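Local coordinates for IPT/TIG domain-containing protein BACOVA_02650 (Bacteroides ovatus, PDB 5E7H) that binds polysaccharide at the cell surface and probably captures xyloglucan there before its transport into the periplasm for degradation, at residues N88-Y93 and Q144-S149. Sequence-based numbering, arbitrary orientation.
With NA (sodium ion), chain I; FMT (formic acid), chain F; FMT (formic acid), chain E.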
loop_
_atom_site.group_PDB
_atom_site.type_symbol
_atom_site.label_atom_id
_atom_site.label_comp_id
_atom_site.label_asym_id
_atom_site.label_seq_id
_atom_site.Cartn_x
_atom_site.Cartn_y
_atom_site.Cartn_z
ATOM N N ASN A 88 -1.673 -4.035 11.361
ATOM C CA ASN A 88 -0.385 -3.498 10.944
ATOM C C ASN A 88 -0.475 -2.075 10.380
ATOM O O ASN A 88 0.550 -1.463 10.082
ATOM C CB ASN A 88 0.241 -4.402 9.859
ATOM C CG ASN A 88 0.632 -5.762 10.373
ATOM O OD1 ASN A 88 -0.201 -6.663 10.423
ATOM N ND2 ASN A 88 1.897 -5.931 10.747
ATOM N N VAL A 89 -1.688 -1.543 10.226
ATOM C CA VAL A 89 -1.877 -0.196 9.710
ATOM C C VAL A 89 -1.430 0.801 10.772
ATOM O O VAL A 89 -1.818 0.692 11.939
ATOM C CB VAL A 89 -3.338 0.041 9.312
ATOM C CG1 VAL A 89 -3.603 1.482 8.890
ATOM C CG2 VAL A 89 -3.710 -0.906 8.165
ATOM N N ILE A 90 -0.614 1.771 10.346
ATOM C CA ILE A 90 -0.091 2.799 11.229
ATOM C C ILE A 90 -0.709 4.179 10.946
ATOM O O ILE A 90 -0.606 5.071 11.776
ATOM C CB ILE A 90 1.451 2.881 11.130
ATOM C CG1 ILE A 90 1.927 3.234 9.723
ATOM C CG2 ILE A 90 2.069 1.549 11.609
ATOM C CD1 ILE A 90 3.361 3.642 9.650
ATOM N N LEU A 91 -1.352 4.347 9.788
ATOM C CA LEU A 91 -1.919 5.641 9.406
ATOM C C LEU A 91 -2.949 5.438 8.299
ATOM O O LEU A 91 -2.583 5.009 7.207
ATOM C CB LEU A 91 -0.824 6.619 8.952
ATOM C CG LEU A 91 -1.298 8.000 8.505
ATOM C CD1 LEU A 91 -1.955 8.768 9.603
ATOM C CD2 LEU A 91 -0.104 8.765 7.983
ATOM N N ASN A 92 -4.213 5.755 8.579
ATOM C CA ASN A 92 -5.243 5.709 7.523
ATOM C C ASN A 92 -6.138 6.948 7.457
ATOM O O ASN A 92 -7.021 6.990 6.605
ATOM C CB ASN A 92 -6.112 4.444 7.666
ATOM C CG ASN A 92 -6.944 4.423 8.923
ATOM O OD1 ASN A 92 -7.125 5.424 9.607
ATOM N ND2 ASN A 92 -7.522 3.259 9.208
ATOM N N TYR A 93 -5.885 7.926 8.319
ATOM C CA TYR A 93 -6.625 9.201 8.339
ATOM C C TYR A 93 -8.112 9.001 8.652
ATOM O O TYR A 93 -8.943 9.909 8.425
ATOM C CB TYR A 93 -6.431 9.933 7.011
ATOM C CG TYR A 93 -4.981 10.318 6.765
ATOM C CD1 TYR A 93 -4.375 11.310 7.533
ATOM C CD2 TYR A 93 -4.250 9.721 5.769
ATOM C CE1 TYR A 93 -3.053 11.684 7.322
ATOM C CE2 TYR A 93 -2.901 10.068 5.556
ATOM C CZ TYR A 93 -2.326 11.067 6.326
ATOM O OH TYR A 93 -1.012 11.450 6.098
ATOM N N GLN A 144 0.220 5.649 14.496
ATOM C CA GLN A 144 0.015 4.711 15.590
ATOM C C GLN A 144 0.871 3.500 15.286
ATOM O O GLN A 144 0.523 2.692 14.426
ATOM C CB GLN A 144 -1.457 4.339 15.708
ATOM C CG GLN A 144 -1.758 3.365 16.820
ATOM C CD GLN A 144 -3.216 2.964 16.845
ATOM O OE1 GLN A 144 -3.542 1.782 16.963
ATOM N NE2 GLN A 144 -4.104 3.947 16.725
ATOM N N TRP A 145 2.044 3.403 15.917
ATOM C CA TRP A 145 2.967 2.326 15.536
ATOM C C TRP A 145 2.342 0.979 15.870
ATOM O O TRP A 145 1.519 0.865 16.777
ATOM C CB TRP A 145 4.332 2.484 16.229
ATOM C CG TRP A 145 5.018 3.820 15.968
ATOM C CD1 TRP A 145 5.433 4.692 16.922
ATOM C CD2 TRP A 145 5.347 4.428 14.701
ATOM N NE1 TRP A 145 6.001 5.799 16.348
ATOM C CE2 TRP A 145 5.962 5.671 14.989
ATOM C CE3 TRP A 145 5.210 4.052 13.359
ATOM C CZ2 TRP A 145 6.409 6.539 13.989
ATOM C CZ3 TRP A 145 5.656 4.917 12.368
ATOM C CH2 TRP A 145 6.246 6.155 12.694
ATOM N N VAL A 146 2.763 -0.044 15.130
ATOM C CA VAL A 146 2.248 -1.399 15.325
ATOM C C VAL A 146 2.618 -1.874 16.727
ATOM O O VAL A 146 3.742 -1.686 17.195
ATOM C CB VAL A 146 2.803 -2.373 14.258
ATOM C CG1 VAL A 146 2.205 -3.761 14.440
ATOM C CG2 VAL A 146 2.518 -1.846 12.860
ATOM N N ASN A 147 1.661 -2.491 17.414
ATOM C CA ASN A 147 1.872 -3.014 18.740
ATOM C C ASN A 147 2.921 -4.120 18.754
ATOM O O ASN A 147 2.997 -4.890 17.799
ATOM C CB ASN A 147 0.548 -3.546 19.276
ATOM C CG ASN A 147 0.540 -3.701 20.782
ATOM O OD1 ASN A 147 1.223 -4.555 21.351
ATOM N ND2 ASN A 147 -0.255 -2.868 21.441
ATOM N N THR A 148 3.693 -4.223 19.828
ATOM C CA THR A 148 4.714 -5.272 19.921
ATOM C C THR A 148 4.084 -6.660 20.103
ATOM O O THR A 148 4.775 -7.678 19.983
ATOM C CB THR A 148 5.740 -5.001 21.041
ATOM O OG1 THR A 148 5.080 -4.809 22.296
ATOM C CG2 THR A 148 6.586 -3.785 20.704
ATOM N N SER A 149 2.780 -6.728 20.363
ATOM C CA SER A 149 2.100 -8.033 20.351
ATOM C C SER A 149 1.941 -8.568 18.924
ATOM O O SER A 149 1.616 -9.755 18.737
ATOM C CB SER A 149 0.728 -7.943 21.026
ATOM O OG SER A 149 -0.130 -7.116 20.266
HETATM NA NA NA I . -8.427 5.529 4.709
HETATM C C FMT F . -10.494 2.034 10.584
HETATM O O1 FMT F . -11.141 2.096 9.500
HETATM O O2 FMT F . -10.026 3.085 11.098
HETATM C C FMT E . -2.839 -0.625 20.502
HETATM O O1 FMT E . -3.351 -1.576 19.851
HETATM O O2 FMT E . -1.687 -0.212 20.196
HETATM O O HOH W 1 -0.772 0.243 14.534
HETATM O O HOH W 2 -8.422 2.947 5.160
#
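Ile-90 meets Gln-144, Trp-145 and Val-146, at the start of segment 144-149. Gln-144 N donates to Ile-90 O in a nearly straight bond (2.9 Å, 168°), while Ile-90 CA lies 3.3 Å from Gln-144 O in a CA-H...O contact. Water 1 bridges the backbone oxygens of Val-89 and Gln-144. With chi1 at 61°, the side chain of Ile-90 forks: CG1 sits between backbone N and carbonyl carbon and carries CD1 obliquely to Trp-145 CZ3 (3.8 Å), whereas CG2, beside the backbone N, meets Val-146 CG2 at 3.6 Å, the two side chains crossing at about a right angle. That same Val-146 methyl also rests on Asn-88 O (3.4 Å). The indole is held elsewhere as well: NE1 donates to Ser-231 O and the ring meets Phe-226 edge-to-face. Cut back to alanine, Ile-90 would lose both CD1 and CG2, which is likely to open a gap beside Trp-145 CZ3 and Val-146 CG2. Further along, Asn-92 O binds sodium at 2.8 Å, with Asn-119, Thr-121 and Asp-253 completing the protein ligands. The contact thus packs a connecting loop against short strand 89-91, paired antiparallel with 246-259, in the β-sheet-rich xyloglucan-binding domain.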